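Long-range contacts in endoglucanase, family GH5 (Zobellia galactanivorans, PDB 6GL0), which hydrolyses hemicellulose, probably including mixed-linked glucans, and belongs to the glycoside hydrolases of family 5: residues 18-23 against 55-60; 95-100 against 140-145; 215-220 against 262-267. The protein carries 1 engineered substitution. One frame throughout, in Å; residues are numbered along the deposited sequence.

Contact 1. Residues 18-23 against 55-60; sequences GWNLGN and TLRLPV. With BGC (beta-D-glucopyranose), chain D.
Leu56 and Trp19 show how neighbouring parallel strands settle bump into hollow. Leu56 has CG opposite its own backbone N (chi1 175°), and a chi2 of 75° brings CD1 back into a dent between residues 19 and 21. There Leu56 CD1 lies 3.7 Å from Trp19 CE3, at the edge of the indole and in its plane, while Leu21 CB bounds the dent 4.1 Å from Leu56 CD1. One step on, Leu21 CD2 and Leu58 CD1 run side by side, 3.8 Å apart, and this outer face is covered by helix 76-90. On the other face the bump is polar. Asn20 OD1 nestles against the extended stem of Arg57, 3.1 Å from Arg57 CG, and Arg57 NH1 bonds to Asn20 OD1 at 2.7 Å. The amide approaches the guanidinium at its edge, the two planes 86° apart, and Asn20 ND2 is held by Gly268 O and Trp301 O. Past the strands, the Pro59 ring presses CD against Leu21 O at 3.5 Å, and Asn23 ND2 reaches O3 of a bound beta-D-glucopyranose at 3.0 Å. With helix 42-51 between them, these strands form the first beta-alpha-beta crossover of a TIM barrel, opening into the glycan site.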
ATOM      1  N   GLY A  18      15.052   9.413 -16.847  1.00 29.29           N
ATOM      2  CA  GLY A  18      16.258  10.258 -16.824  1.00 28.99           C
ATOM      3  C   GLY A  18      17.560   9.554 -17.195  1.00 27.63           C
ATOM      4  O   GLY A  18      17.645   8.344 -17.204  1.00 27.83           O
ATOM      5  N   TRP A  19      18.569  10.361 -17.496  1.00 28.88           N
ATOM      6  CA  TRP A  19      19.900   9.920 -17.796  1.00 28.01           C
ATOM      7  C   TRP A  19      20.915  10.803 -17.078  1.00 26.50           C
ATOM      8  O   TRP A  19      20.763  12.013 -17.051  1.00 31.48           O
ATOM      9  CB  TRP A  19      20.100   9.985 -19.296  1.00 27.73           C
ATOM     10  CG  TRP A  19      21.419   9.533 -19.837  1.00 26.09           C
ATOM     11  CD1 TRP A  19      21.747   8.277 -20.231  1.00 28.57           C
ATOM     12  CD2 TRP A  19      22.538  10.358 -20.150  1.00 26.91           C
ATOM     13  NE1 TRP A  19      23.018   8.243 -20.751  1.00 28.30           N
ATOM     14  CE2 TRP A  19      23.528   9.515 -20.713  1.00 29.30           C
ATOM     15  CE3 TRP A  19      22.806  11.722 -19.998  1.00 28.33           C
ATOM     16  CZ2 TRP A  19      24.761   9.986 -21.119  1.00 29.45           C
ATOM     17  CZ3 TRP A  19      24.047  12.202 -20.387  1.00 31.33           C
ATOM     18  CH2 TRP A  19      25.005  11.338 -20.952  1.00 31.31           C
ATOM     19  N   ASN A  20      21.939  10.165 -16.498  1.00 26.75           N
ATOM     20  CA  ASN A  20      23.040  10.834 -15.774  1.00 26.39           C
ATOM     21  C   ASN A  20      24.187  11.154 -16.701  1.00 22.63           C
ATOM     22  O   ASN A  20      24.678  10.279 -17.424  1.00 21.56           O
ATOM     23  CB  ASN A  20      23.619   9.980 -14.655  1.00 23.45           C
ATOM     24  CG  ASN A  20      22.847  10.088 -13.344  1.00 23.72           C
ATOM     25  OD1 ASN A  20      23.025  11.016 -12.588  1.00 24.66           O
ATOM     26  ND2 ASN A  20      21.985   9.121 -13.078  1.00 23.41           N
ATOM     27  N   LEU A  21      24.621  12.405 -16.640  1.00 25.68           N
ATOM     28  CA  LEU A  21      25.885  12.861 -17.272  1.00 27.73           C
ATOM     29  C   LEU A  21      27.010  12.560 -16.285  1.00 25.37           C
ATOM     30  O   LEU A  21      27.571  13.452 -15.648  1.00 27.03           O
ATOM     31  CB  LEU A  21      25.784  14.360 -17.621  1.00 28.68           C
ATOM     32  CG  LEU A  21      26.984  14.961 -18.358  1.00 27.71           C
ATOM     33  CD1 LEU A  21      27.026  14.502 -19.798  1.00 26.50           C
ATOM     34  CD2 LEU A  21      26.909  16.453 -18.243  1.00 29.07           C
ATOM     35  N   GLY A  22      27.304  11.279 -16.127  1.00 26.54           N
ATOM     36  CA  GLY A  22      28.253  10.843 -15.101  1.00 28.24           C
ATOM     37  C   GLY A  22      29.677  10.973 -15.566  1.00 27.30           C
ATOM     38  O   GLY A  22      29.956  10.990 -16.768  1.00 27.04           O
ATOM     39  N   ASN A  23      30.576  11.039 -14.587  1.00 27.94           N
ATOM     40  CA  ASN A  23      32.002  11.250 -14.813  1.00 26.89           C
ATOM     41  C   ASN A  23      32.297  12.469 -15.688  1.00 25.73           C
ATOM     42  O   ASN A  23      33.101  12.397 -16.583  1.00 27.43           O
ATOM     43  CB  ASN A  23      32.658   9.966 -15.335  1.00 25.23           C
ATOM     44  CG  ASN A  23      32.895   8.936 -14.261  1.00 24.37           C
ATOM     45  OD1 ASN A  23      32.401   9.050 -13.131  1.00 24.60           O
ATOM     46  ND2 ASN A  23      33.626   7.883 -14.623  1.00 26.34           N
ATOM     47  N   THR A  55      14.533  13.803 -18.337  1.00 32.00           N
ATOM     48  CA  THR A  55      15.279  14.364 -17.235  1.00 30.60           C
ATOM     49  C   THR A  55      16.764  14.137 -17.442  1.00 29.03           C
ATOM     50  O   THR A  55      17.202  13.028 -17.791  1.00 28.51           O
ATOM     51  CB  THR A  55      14.801  13.747 -15.924  1.00 30.49           C
ATOM     52  OG1 THR A  55      13.441  14.122 -15.735  1.00 28.85           O
ATOM     53  CG2 THR A  55      15.647  14.229 -14.749  1.00 30.68           C
ATOM     54  N   LEU A  56      17.528  15.211 -17.258  1.00 29.52           N
ATOM     55  CA  LEU A  56      18.989  15.124 -17.173  1.00 29.40           C
ATOM     56  C   LEU A  56      19.395  15.337 -15.714  1.00 27.91           C
ATOM     57  O   LEU A  56      19.047  16.346 -15.117  1.00 37.42           O
ATOM     58  CB  LEU A  56      19.679  16.168 -18.072  1.00 29.74           C
ATOM     59  CG  LEU A  56      21.211  16.185 -17.929  1.00 28.94           C
ATOM     60  CD1 LEU A  56      21.849  14.985 -18.643  1.00 27.76           C
ATOM     61  CD2 LEU A  56      21.810  17.489 -18.440  1.00 31.06           C
ATOM     62  N   ARG A  57      20.121  14.375 -15.150  1.00 28.33           N
ATOM     63  CA  ARG A  57      20.821  14.565 -13.883  1.00 27.71           C
ATOM     64  C   ARG A  57      22.227  15.007 -14.247  1.00 27.61           C
ATOM     65  O   ARG A  57      22.920  14.348 -15.048  1.00 26.98           O
ATOM     66  CB  ARG A  57      20.865  13.293 -13.043  1.00 26.65           C
ATOM     67  CG  ARG A  57      21.423  13.508 -11.669  1.00 25.46           C
ATOM     68  CD  ARG A  57      20.802  12.534 -10.704  1.00 26.31           C
ATOM     69  NE  ARG A  57      21.400  12.487  -9.363  1.00 25.45           N
ATOM     70  CZ  ARG A  57      22.474  11.756  -9.025  1.00 24.22           C
ATOM     71  NH1 ARG A  57      23.134  11.064  -9.927  1.00 24.15           N
ATOM     72  NH2 ARG A  57      22.890  11.732  -7.759  1.00 24.51           N
ATOM     73  N   LEU A  58      22.604  16.123 -13.643  1.00 28.44           N
ATOM     74  CA  LEU A  58      23.868  16.823 -13.834  1.00 30.81           C
ATOM     75  C   LEU A  58      24.615  16.791 -12.503  1.00 27.29           C
ATOM     76  O   LEU A  58      24.598  17.773 -11.748  1.00 30.83           O
ATOM     77  CB  LEU A  58      23.584  18.281 -14.230  1.00 30.48           C
ATOM     78  CG  LEU A  58      24.776  19.258 -14.425  1.00 34.65           C
ATOM     79  CD1 LEU A  58      25.859  18.683 -15.288  1.00 33.06           C
ATOM     80  CD2 LEU A  58      24.264  20.565 -15.050  1.00 36.10           C
ATOM     81  N   PRO A  59      25.245  15.656 -12.172  1.00 25.25           N
ATOM     82  CA  PRO A  59      25.989  15.621 -10.915  1.00 24.47           C
ATOM     83  C   PRO A  59      27.243  16.545 -10.955  1.00 24.79           C
ATOM     84  O   PRO A  59      27.918  16.633 -11.990  1.00 25.31           O
ATOM     85  CB  PRO A  59      26.394  14.154 -10.815  1.00 25.03           C
ATOM     86  CG  PRO A  59      26.550  13.738 -12.250  1.00 22.14           C
ATOM     87  CD  PRO A  59      25.483  14.450 -12.985  1.00 24.06           C
ATOM     88  N   VAL A  60      27.536  17.215  -9.840  1.00 27.03           N
ATOM     89  CA  VAL A  60      28.643  18.175  -9.758  1.00 26.26           C
ATOM     90  C   VAL A  60      29.402  17.984  -8.483  1.00 24.55           C
ATOM     91  O   VAL A  60      28.844  17.997  -7.399  1.00 28.56           O
ATOM     92  CB  VAL A  60      28.166  19.647  -9.822  1.00 29.32           C
ATOM     93  CG1 VAL A  60      29.353  20.615  -9.798  1.00 30.67           C
ATOM     94  CG2 VAL A  60      27.337  19.893 -11.075  1.00 27.40           C
TER
HETATM   95  C2  BGC D   2      31.636   5.712 -11.789  1.00 24.71           C
HETATM   96  C3  BGC D   2      33.086   5.266 -11.801  1.00 24.44           C
HETATM   97  C4  BGC D   2      33.952   6.127 -10.905  1.00 23.34           C
HETATM   98  C5  BGC D   2      33.295   6.204  -9.547  1.00 24.20           C
HETATM   99  C6  BGC D   2      33.997   7.187  -8.635  1.00 24.71           C
HETATM  100  C1  BGC D   2      31.138   5.704 -10.360  1.00 24.48           C
HETATM  101  O2  BGC D   2      30.867   4.827 -12.568  1.00 22.01           O
HETATM  102  O3  BGC D   2      33.536   5.246 -13.134  1.00 24.80           O
HETATM  103  O4  BGC D   2      35.228   5.512 -10.742  1.00 27.87           O
HETATM  104  O5  BGC D   2      31.932   6.556  -9.597  1.00 23.56           O
HETATM  105  O6  BGC D   2      33.684   6.890  -7.276  1.00 26.93           O
HETATM  106  O   HOH W   1      28.171  16.053 -14.430  1.00 23.29           O

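Contact 2. Residues 95-100 against 140-145; sequences YVIINI and IFETLN. With GLC (alpha-D-glucopyranose), chain B.
This is a buried parallel strand pairing in the wall of the barrel, where strand 95-99 lies beside strand 139-142 and both run out into the sugar pocket. Backbone bonds define the pairing: Ile140 N to Val96 O at 2.8 Å, Ile98 N to Ile140 O at 3.0 Å and Glu142 N to Ile98 O at 2.9 Å. Inside the barrel, Ile97 crosses Ile140 at a slant, Ile97 CG1 lying 4.0 Å from Ile140 CD1, and Met191 of the next strand touches both. Two residues nearer the C-terminal ends of the strands, Asn99 and Glu142 lie side by side. A chi1 of 83° wedges the amide of Asn99 between its own N and carbonyl carbon, from where ND2 meets Glu142 OE2 at 3.2 Å from above the carboxylate plane, 65° out of it. Glu142 OE2 also forms a salt bridge with Arg57 NH2, and Asn99 OD1 accepts from Val60 N. Beyond the strands Asn145 N bonds to Ile100 O at 2.9 Å. Asn145 OD1 is bound by Arg57, which fixes the amide so that its ND2 faces O2 of the bound alpha-D-glucopyranose, 2.9 Å away. Such polar residues at C-terminal strand ends are the mark of a TIM-barrel active site.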
ATOM      1  N   TYR A  95      13.808  18.315 -17.733  1.00 36.79           N
ATOM      2  CA  TYR A  95      14.127  18.646 -16.345  1.00 34.69           C
ATOM      3  C   TYR A  95      15.645  18.516 -16.175  1.00 32.54           C
ATOM      4  O   TYR A  95      16.319  17.788 -16.928  1.00 30.01           O
ATOM      5  CB  TYR A  95      13.435  17.714 -15.374  1.00 34.81           C
ATOM      6  CG  TYR A  95      11.968  17.910 -15.283  1.00 35.49           C
ATOM      7  CD1 TYR A  95      11.109  17.290 -16.187  1.00 35.77           C
ATOM      8  CD2 TYR A  95      11.416  18.715 -14.288  1.00 38.47           C
ATOM      9  CE1 TYR A  95       9.728  17.454 -16.095  1.00 36.78           C
ATOM     10  CE2 TYR A  95      10.028  18.894 -14.186  1.00 39.39           C
ATOM     11  CZ  TYR A  95       9.200  18.273 -15.090  1.00 39.10           C
ATOM     12  OH  TYR A  95       7.857  18.454 -14.993  1.00 46.77           O
ATOM     13  N   VAL A  96      16.177  19.227 -15.205  1.00 35.94           N
ATOM     14  CA  VAL A  96      17.593  19.093 -14.881  1.00 37.67           C
ATOM     15  C   VAL A  96      17.799  19.147 -13.398  1.00 32.26           C
ATOM     16  O   VAL A  96      17.240  19.985 -12.724  1.00 30.87           O
ATOM     17  CB  VAL A  96      18.456  20.026 -15.691  1.00 43.18           C
ATOM     18  CG1 VAL A  96      17.975  21.419 -15.521  1.00 50.49           C
ATOM     19  CG2 VAL A  96      19.907  19.885 -15.311  1.00 44.80           C
ATOM     20  N   ILE A  97      18.581  18.179 -12.916  1.00 29.14           N
ATOM     21  CA  ILE A  97      18.892  18.042 -11.519  1.00 30.59           C
ATOM     22  C   ILE A  97      20.367  18.409 -11.315  1.00 29.90           C
ATOM     23  O   ILE A  97      21.221  17.817 -11.925  1.00 32.18           O
ATOM     24  CB  ILE A  97      18.716  16.591 -11.040  1.00 30.90           C
ATOM     25  CG1 ILE A  97      17.266  16.161 -11.167  1.00 33.35           C
ATOM     26  CG2 ILE A  97      19.234  16.456  -9.604  1.00 30.62           C
ATOM     27  CD1 ILE A  97      17.070  14.658 -11.129  1.00 35.40           C
ATOM     28  N   ILE A  98      20.625  19.353 -10.421  1.00 32.94           N
ATOM     29  CA  ILE A  98      21.964  19.757 -10.013  1.00 35.44           C
ATOM     30  C   ILE A  98      22.170  19.343  -8.567  1.00 32.71           C
ATOM     31  O   ILE A  98      21.329  19.629  -7.717  1.00 32.39           O
ATOM     32  CB  ILE A  98      22.137  21.289 -10.118  1.00 33.13           C
ATOM     33  CG1 ILE A  98      22.104  21.667 -11.593  1.00 34.56           C
ATOM     34  CG2 ILE A  98      23.471  21.733  -9.545  1.00 31.40           C
ATOM     35  CD1 ILE A  98      22.107  23.167 -11.845  1.00 38.93           C
ATOM     36  N   ASN A  99      23.314  18.723  -8.294  1.00 30.40           N
ATOM     37  CA  ASN A  99      23.632  18.272  -6.949  1.00 28.46           C
ATOM     38  C   ASN A  99      24.990  18.688  -6.389  1.00 30.63           C
ATOM     39  O   ASN A  99      25.741  19.438  -7.036  1.00 30.19           O
ATOM     40  CB  ASN A  99      23.418  16.747  -6.863  1.00 28.89           C
ATOM     41  CG  ASN A  99      24.584  15.925  -7.365  1.00 30.67           C
ATOM     42  OD1 ASN A  99      25.616  16.436  -7.834  1.00 34.09           O
ATOM     43  ND2 ASN A  99      24.431  14.611  -7.233  1.00 29.87           N
ATOM     44  N   ILE A 100      25.245  18.216  -5.149  1.00 29.75           N
ATOM     45  CA  ILE A 100      26.576  18.096  -4.577  1.00 27.49           C
ATOM     46  C   ILE A 100      26.930  16.598  -4.599  1.00 30.21           C
ATOM     47  O   ILE A 100      26.208  15.782  -3.974  1.00 26.92           O
ATOM     48  CB  ILE A 100      26.622  18.644  -3.147  1.00 29.10           C
ATOM     49  CG1 ILE A 100      26.425  20.151  -3.143  1.00 27.78           C
ATOM     50  CG2 ILE A 100      27.958  18.286  -2.465  1.00 29.18           C
ATOM     51  CD1 ILE A 100      26.509  20.772  -1.758  1.00 27.28           C
ATOM     52  N   ILE A 140      15.828  21.418 -10.740  1.00 32.56           N
ATOM     53  CA  ILE A 140      15.689  20.765  -9.463  1.00 32.75           C
ATOM     54  C   ILE A 140      17.064  20.777  -8.741  1.00 32.21           C
ATOM     55  O   ILE A 140      18.104  20.597  -9.382  1.00 31.56           O
ATOM     56  CB  ILE A 140      15.265  19.297  -9.709  1.00 30.96           C
ATOM     57  CG1 ILE A 140      13.923  19.223 -10.427  1.00 32.27           C
ATOM     58  CG2 ILE A 140      15.199  18.485  -8.422  1.00 29.83           C
ATOM     59  CD1 ILE A 140      13.693  17.913 -11.152  1.00 33.80           C
ATOM     60  N   PHE A 141      17.055  20.972  -7.425  1.00 31.20           N
ATOM     61  CA  PHE A 141      18.245  20.809  -6.625  1.00 34.32           C
ATOM     62  C   PHE A 141      18.182  19.479  -5.869  1.00 37.27           C
ATOM     63  O   PHE A 141      17.126  19.116  -5.309  1.00 38.46           O
ATOM     64  CB  PHE A 141      18.444  21.907  -5.570  1.00 36.66           C
ATOM     65  CG  PHE A 141      18.626  23.293  -6.117  1.00 38.06           C
ATOM     66  CD1 PHE A 141      19.289  23.537  -7.303  1.00 40.18           C
ATOM     67  CD2 PHE A 141      18.144  24.376  -5.390  1.00 40.55           C
ATOM     68  CE1 PHE A 141      19.445  24.844  -7.776  1.00 42.83           C
ATOM     69  CE2 PHE A 141      18.299  25.683  -5.862  1.00 40.48           C
ATOM     70  CZ  PHE A 141      18.954  25.910  -7.048  1.00 40.81           C
ATOM     71  N   GLU A 142      19.336  18.793  -5.842  1.00 31.46           N
ATOM     72  CA  GLU A 142      19.543  17.626  -4.999  1.00 30.45           C
ATOM     73  C   GLU A 142      20.659  17.971  -4.004  1.00 28.94           C
ATOM     74  O   GLU A 142      21.776  18.240  -4.417  1.00 27.92           O
ATOM     75  CB  GLU A 142      19.911  16.469  -5.896  1.00 30.36           C
ATOM     76  CG  GLU A 142      20.198  15.167  -5.182  1.00 31.69           C
ATOM     77  CD  GLU A 142      20.739  14.111  -6.138  1.00 33.01           C
ATOM     78  OE1 GLU A 142      20.148  13.897  -7.191  1.00 32.54           O
ATOM     79  OE2 GLU A 142      21.781  13.477  -5.834  1.00 40.11           O
ATOM     80  N   THR A 143      20.341  17.965  -2.707  1.00 28.85           N
ATOM     81  CA  THR A 143      21.208  18.542  -1.701  1.00 30.12           C
ATOM     82  C   THR A 143      22.531  17.792  -1.516  1.00 33.57           C
ATOM     83  O   THR A 143      23.568  18.414  -1.528  1.00 32.66           O
ATOM     84  CB  THR A 143      20.460  18.743  -0.352  1.00 32.86           C
ATOM     85  OG1 THR A 143      19.664  17.609  -0.026  1.00 33.20           O
ATOM     86  CG2 THR A 143      19.526  19.965  -0.459  1.00 35.01           C
ATOM     87  N   LEU A 144      22.474  16.460  -1.407  1.00 30.54           N
ATOM     88  CA  LEU A 144      23.642  15.604  -1.221  1.00 31.90           C
ATOM     89  C   LEU A 144      23.475  14.254  -1.942  1.00 33.58           C
ATOM     90  O   LEU A 144      22.460  13.587  -1.781  1.00 37.09           O
ATOM     91  CB  LEU A 144      23.848  15.303   0.253  1.00 30.90           C
ATOM     92  CG  LEU A 144      24.006  16.492   1.187  1.00 30.54           C
ATOM     93  CD1 LEU A 144      23.864  16.055   2.623  1.00 28.92           C
ATOM     94  CD2 LEU A 144      25.366  17.161   0.966  1.00 31.20           C
ATOM     95  N   ASN A 145      24.503  13.850  -2.692  1.00 32.74           N
ATOM     96  CA  ASN A 145      24.444  12.684  -3.544  1.00 29.91           C
ATOM     97  C   ASN A 145      24.247  11.410  -2.745  1.00 29.38           C
ATOM     98  O   ASN A 145      23.187  10.794  -2.822  1.00 28.44           O
ATOM     99  CB  ASN A 145      25.699  12.579  -4.458  1.00 26.72           C
ATOM    100  CG  ASN A 145      25.758  11.274  -5.245  1.00 26.13           C
ATOM    101  OD1 ASN A 145      24.773  10.880  -5.860  1.00 25.85           O
ATOM    102  ND2 ASN A 145      26.911  10.610  -5.255  1.00 24.94           N
TER
HETATM  103  C1  GLC B   1      26.837   6.091  -7.427  1.00 30.88           C
HETATM  104  C2  GLC B   1      27.808   7.279  -7.450  1.00 29.17           C
HETATM  105  C3  GLC B   1      28.522   7.424  -8.780  1.00 29.35           C
HETATM  106  C4  GLC B   1      29.153   6.097  -9.142  1.00 27.83           C
HETATM  107  C5  GLC B   1      28.041   5.072  -9.228  1.00 28.45           C
HETATM  108  C6  GLC B   1      28.500   3.671  -9.614  1.00 27.11           C
HETATM  109  O1  GLC B   1      25.622   6.321  -8.151  1.00 28.09           O
HETATM  110  O2  GLC B   1      27.030   8.446  -7.173  1.00 28.71           O
HETATM  111  O3  GLC B   1      29.500   8.442  -8.675  1.00 28.42           O
HETATM  112  O4  GLC B   1      29.811   6.190 -10.391  1.00 26.74           O
HETATM  113  O5  GLC B   1      27.482   4.973  -7.941  1.00 30.55           O
HETATM  114  O6  GLC B   1      29.440   3.215  -8.659  1.00 24.98           O

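Contact 3. Residues 215-220 against 262-267; sequences NVIVSV and NRAVVM
Arg263 spans the entrance of this strand pair, and its side chain can be followed atom by atom against residues 216-218. Arg263 CB rests 3.9 Å from Val218 CG2, the two side chains crossing at about a right angle. A bend at chi2 (-75°) turns the chain across the gap toward Val216, bringing Arg263 CD to 3.9 Å from Val216 O. At the tip, Arg263 NH1 donates to Val216 O at 3.0 Å; the bond is bent, 138° at the hydrogen, and the oxygen lies 16° out of the guanidinium plane. NH1 is shared with Asp213 O, and NH2 has a weak bond to Gly212 O, so the guanidinium is held by at least three backbone carbonyls. Val216 O has a second donor, a water 2.8 Å away that in turn accepts from Ala264 N; the water thus links the chains just before direct pairing begins. From there Val218 N bonds to Ala264 O at 2.8 Å and Val266 N to Val218 O at 2.9 Å, while the next link, Val220 N to Val266 O, is weak. Within the barrel, Ile217 CG2 meets Val266 CG2 at 3.7 Å, and Val12 of helix 8-14 touches both residues. Outside, Val220 CG2 fits between Val265 CG1 and Met267 SD, while Phe257 of helix 240-260 lies on Val218 and Val265. Two parallel strands, with that helix packed over their outer face as the chain crosses from one to the next, form the sixth-to-seventh crossover of the (beta/alpha)8 barrel.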
ATOM      1  N   ASN A 215       7.661  20.426  -0.683  1.00 43.00           N
ATOM      2  CA  ASN A 215       8.308  20.363  -1.998  1.00 43.29           C
ATOM      3  C   ASN A 215       9.632  19.559  -2.035  1.00 43.65           C
ATOM      4  O   ASN A 215      10.423  19.696  -2.971  1.00 41.21           O
ATOM      5  CB  ASN A 215       8.462  21.767  -2.538  1.00 42.63           C
ATOM      6  CG  ASN A 215       7.148  22.319  -3.088  1.00 45.27           C
ATOM      7  OD1 ASN A 215       6.421  21.635  -3.807  1.00 41.64           O
ATOM      8  ND2 ASN A 215       6.872  23.577  -2.798  1.00 40.02           N
ATOM      9  N   VAL A 216       9.840  18.720  -1.023  1.00 39.07           N
ATOM     10  CA  VAL A 216      10.959  17.800  -0.992  1.00 42.89           C
ATOM     11  C   VAL A 216      10.556  16.443  -1.584  1.00 43.86           C
ATOM     12  O   VAL A 216       9.518  15.886  -1.251  1.00 40.88           O
ATOM     13  CB  VAL A 216      11.540  17.653   0.424  1.00 44.24           C
ATOM     14  CG1 VAL A 216      12.414  16.398   0.565  1.00 44.55           C
ATOM     15  CG2 VAL A 216      12.354  18.908   0.757  1.00 49.13           C
ATOM     16  N   ILE A 217      11.388  15.963  -2.509  1.00 41.69           N
ATOM     17  CA  ILE A 217      11.256  14.648  -3.140  1.00 36.79           C
ATOM     18  C   ILE A 217      12.301  13.734  -2.514  1.00 36.26           C
ATOM     19  O   ILE A 217      13.394  14.180  -2.169  1.00 31.49           O
ATOM     20  CB  ILE A 217      11.455  14.757  -4.661  1.00 35.08           C
ATOM     21  CG1 ILE A 217      10.303  15.542  -5.294  1.00 35.96           C
ATOM     22  CG2 ILE A 217      11.565  13.390  -5.337  1.00 37.47           C
ATOM     23  CD1 ILE A 217      10.653  16.093  -6.669  1.00 38.39           C
ATOM     24  N   VAL A 218      11.953  12.461  -2.330  1.00 34.42           N
ATOM     25  CA  VAL A 218      12.906  11.466  -1.788  1.00 30.98           C
ATOM     26  C   VAL A 218      13.887  11.014  -2.893  1.00 27.97           C
ATOM     27  O   VAL A 218      13.473  10.755  -4.020  1.00 26.17           O
ATOM     28  CB  VAL A 218      12.175  10.244  -1.208  1.00 30.46           C
ATOM     29  CG1 VAL A 218      13.147   9.167  -0.781  1.00 32.52           C
ATOM     30  CG2 VAL A 218      11.361  10.670  -0.014  1.00 31.91           C
ATOM     31  N   SER A 219      15.177  10.944  -2.541  1.00 28.29           N
ATOM     32  CA  SER A 219      16.215  10.432  -3.406  1.00 28.64           C
ATOM     33  C   SER A 219      16.819   9.186  -2.814  1.00 28.69           C
ATOM     34  O   SER A 219      17.359   9.225  -1.732  1.00 30.83           O
ATOM     35  CB  SER A 219      17.328  11.475  -3.588  1.00 29.33           C
ATOM     36  OG  SER A 219      18.399  10.941  -4.354  1.00 24.52           O
ATOM     37  N   VAL A 220      16.742   8.088  -3.566  1.00 27.75           N
ATOM     38  CA  VAL A 220      17.458   6.876  -3.279  1.00 24.76           C
ATOM     39  C   VAL A 220      18.077   6.359  -4.547  1.00 23.78           C
ATOM     40  O   VAL A 220      17.592   6.646  -5.647  1.00 29.24           O
ATOM     41  CB  VAL A 220      16.544   5.768  -2.645  1.00 27.45           C
ATOM     42  CG1 VAL A 220      16.109   6.162  -1.209  1.00 30.62           C
ATOM     43  CG2 VAL A 220      15.337   5.439  -3.519  1.00 26.08           C
ATOM     44  N   ASN A 262       3.501   9.334   2.063  1.00 41.72           N
ATOM     45  CA  ASN A 262       2.966  10.248   1.025  1.00 43.28           C
ATOM     46  C   ASN A 262       4.021  11.174   0.378  1.00 39.79           C
ATOM     47  O   ASN A 262       3.814  12.375   0.177  1.00 46.15           O
ATOM     48  CB  ASN A 262       1.734  11.029   1.544  1.00 41.69           C
ATOM     49  CG  ASN A 262       0.958  11.704   0.429  1.00 38.97           C
ATOM     50  OD1 ASN A 262       0.943  11.268  -0.731  1.00 41.52           O
ATOM     51  ND2 ASN A 262       0.358  12.819   0.759  1.00 38.62           N
ATOM     52  N   ARG A 263       5.144  10.561   0.013  1.00 40.10           N
ATOM     53  CA  ARG A 263       6.224  11.242  -0.687  1.00 38.30           C
ATOM     54  C   ARG A 263       6.403  10.711  -2.107  1.00 38.55           C
ATOM     55  O   ARG A 263       6.008   9.579  -2.410  1.00 46.49           O
ATOM     56  CB  ARG A 263       7.510  11.068   0.124  1.00 40.18           C
ATOM     57  CG  ARG A 263       7.549  11.848   1.413  1.00 39.09           C
ATOM     58  CD  ARG A 263       7.775  13.306   1.124  1.00 39.92           C
ATOM     59  NE  ARG A 263       7.557  14.110   2.324  1.00 46.52           N
ATOM     60  CZ  ARG A 263       7.640  15.440   2.361  1.00 40.51           C
ATOM     61  NH1 ARG A 263       8.001  16.132   1.286  1.00 36.37           N
ATOM     62  NH2 ARG A 263       7.380  16.068   3.489  1.00 37.66           N
ATOM     63  N   ALA A 264       6.942  11.548  -2.987  1.00 32.00           N
ATOM     64  CA  ALA A 264       7.425  11.112  -4.296  1.00 32.01           C
ATOM     65  C   ALA A 264       8.913  10.689  -4.232  1.00 32.39           C
ATOM     66  O   ALA A 264       9.668  11.156  -3.377  1.00 33.42           O
ATOM     67  CB  ALA A 264       7.245  12.203  -5.315  1.00 33.72           C
ATOM     68  N   VAL A 265       9.307   9.797  -5.144  1.00 33.38           N
ATOM     69  CA  VAL A 265      10.633   9.161  -5.148  1.00 29.88           C
ATOM     70  C   VAL A 265      11.261   9.208  -6.523  1.00 30.40           C
ATOM     71  O   VAL A 265      10.641   8.798  -7.528  1.00 25.10           O
ATOM     72  CB  VAL A 265      10.557   7.691  -4.701  1.00 34.04           C
ATOM     73  CG1 VAL A 265      11.959   7.026  -4.697  1.00 32.52           C
ATOM     74  CG2 VAL A 265       9.934   7.600  -3.318  1.00 30.01           C
ATOM     75  N   VAL A 266      12.475   9.766  -6.570  1.00 28.47           N
ATOM     76  CA  VAL A 266      13.297   9.720  -7.768  1.00 29.73           C
ATOM     77  C   VAL A 266      14.434   8.755  -7.511  1.00 27.97           C
ATOM     78  O   VAL A 266      15.207   8.935  -6.567  1.00 30.23           O
ATOM     79  CB  VAL A 266      13.863  11.110  -8.109  1.00 32.31           C
ATOM     80  CG1 VAL A 266      14.893  11.037  -9.209  1.00 33.52           C
ATOM     81  CG2 VAL A 266      12.731  12.007  -8.582  1.00 32.90           C
ATOM     82  N   MET A 267      14.512   7.707  -8.321  1.00 28.06           N
ATOM     83  CA  MET A 267      15.635   6.766  -8.275  1.00 27.70           C
ATOM     84  C   MET A 267      16.758   7.379  -9.097  1.00 25.76           C
ATOM     85  O   MET A 267      16.883   7.141 -10.303  1.00 23.64           O
ATOM     86  CB  MET A 267      15.201   5.423  -8.834  1.00 27.25           C
ATOM     87  CG  MET A 267      16.238   4.317  -8.661  1.00 31.64           C
ATOM     88  SD  MET A 267      16.296   3.748  -6.980  1.00 33.24           S
ATOM     89  CE  MET A 267      14.825   2.718  -7.012  1.00 37.11           C
TER
HETATM   90  O   HOH W   2       7.531  14.095  -2.156  1.00 31.63           O

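All three contacts are pairings within one closed sheet of eight parallel strands. Contacts 1 and 2 are adjacent, with centres about 9 Å apart: strands 55-58 and 95-99 are neighbours, and Leu58 N probably bonds to Ile97 O at 2.8 Å. Arg57 of contact 1 reaches into contact 2, joining the two, its side chain about 5 Å from a bound alpha-D-glucopyranose; each contact also supplies one asparagine, Asn23 or Asn145, to the sugar. Contact 3 lies farther round the barrel, its centre about 12 Å from contact 2's and about 17 Å from contact 1's, and touches neither. It builds wall instead of pocket, the side chain of Ser219 staying about 9 Å from a bound alpha-D-glucopyranose.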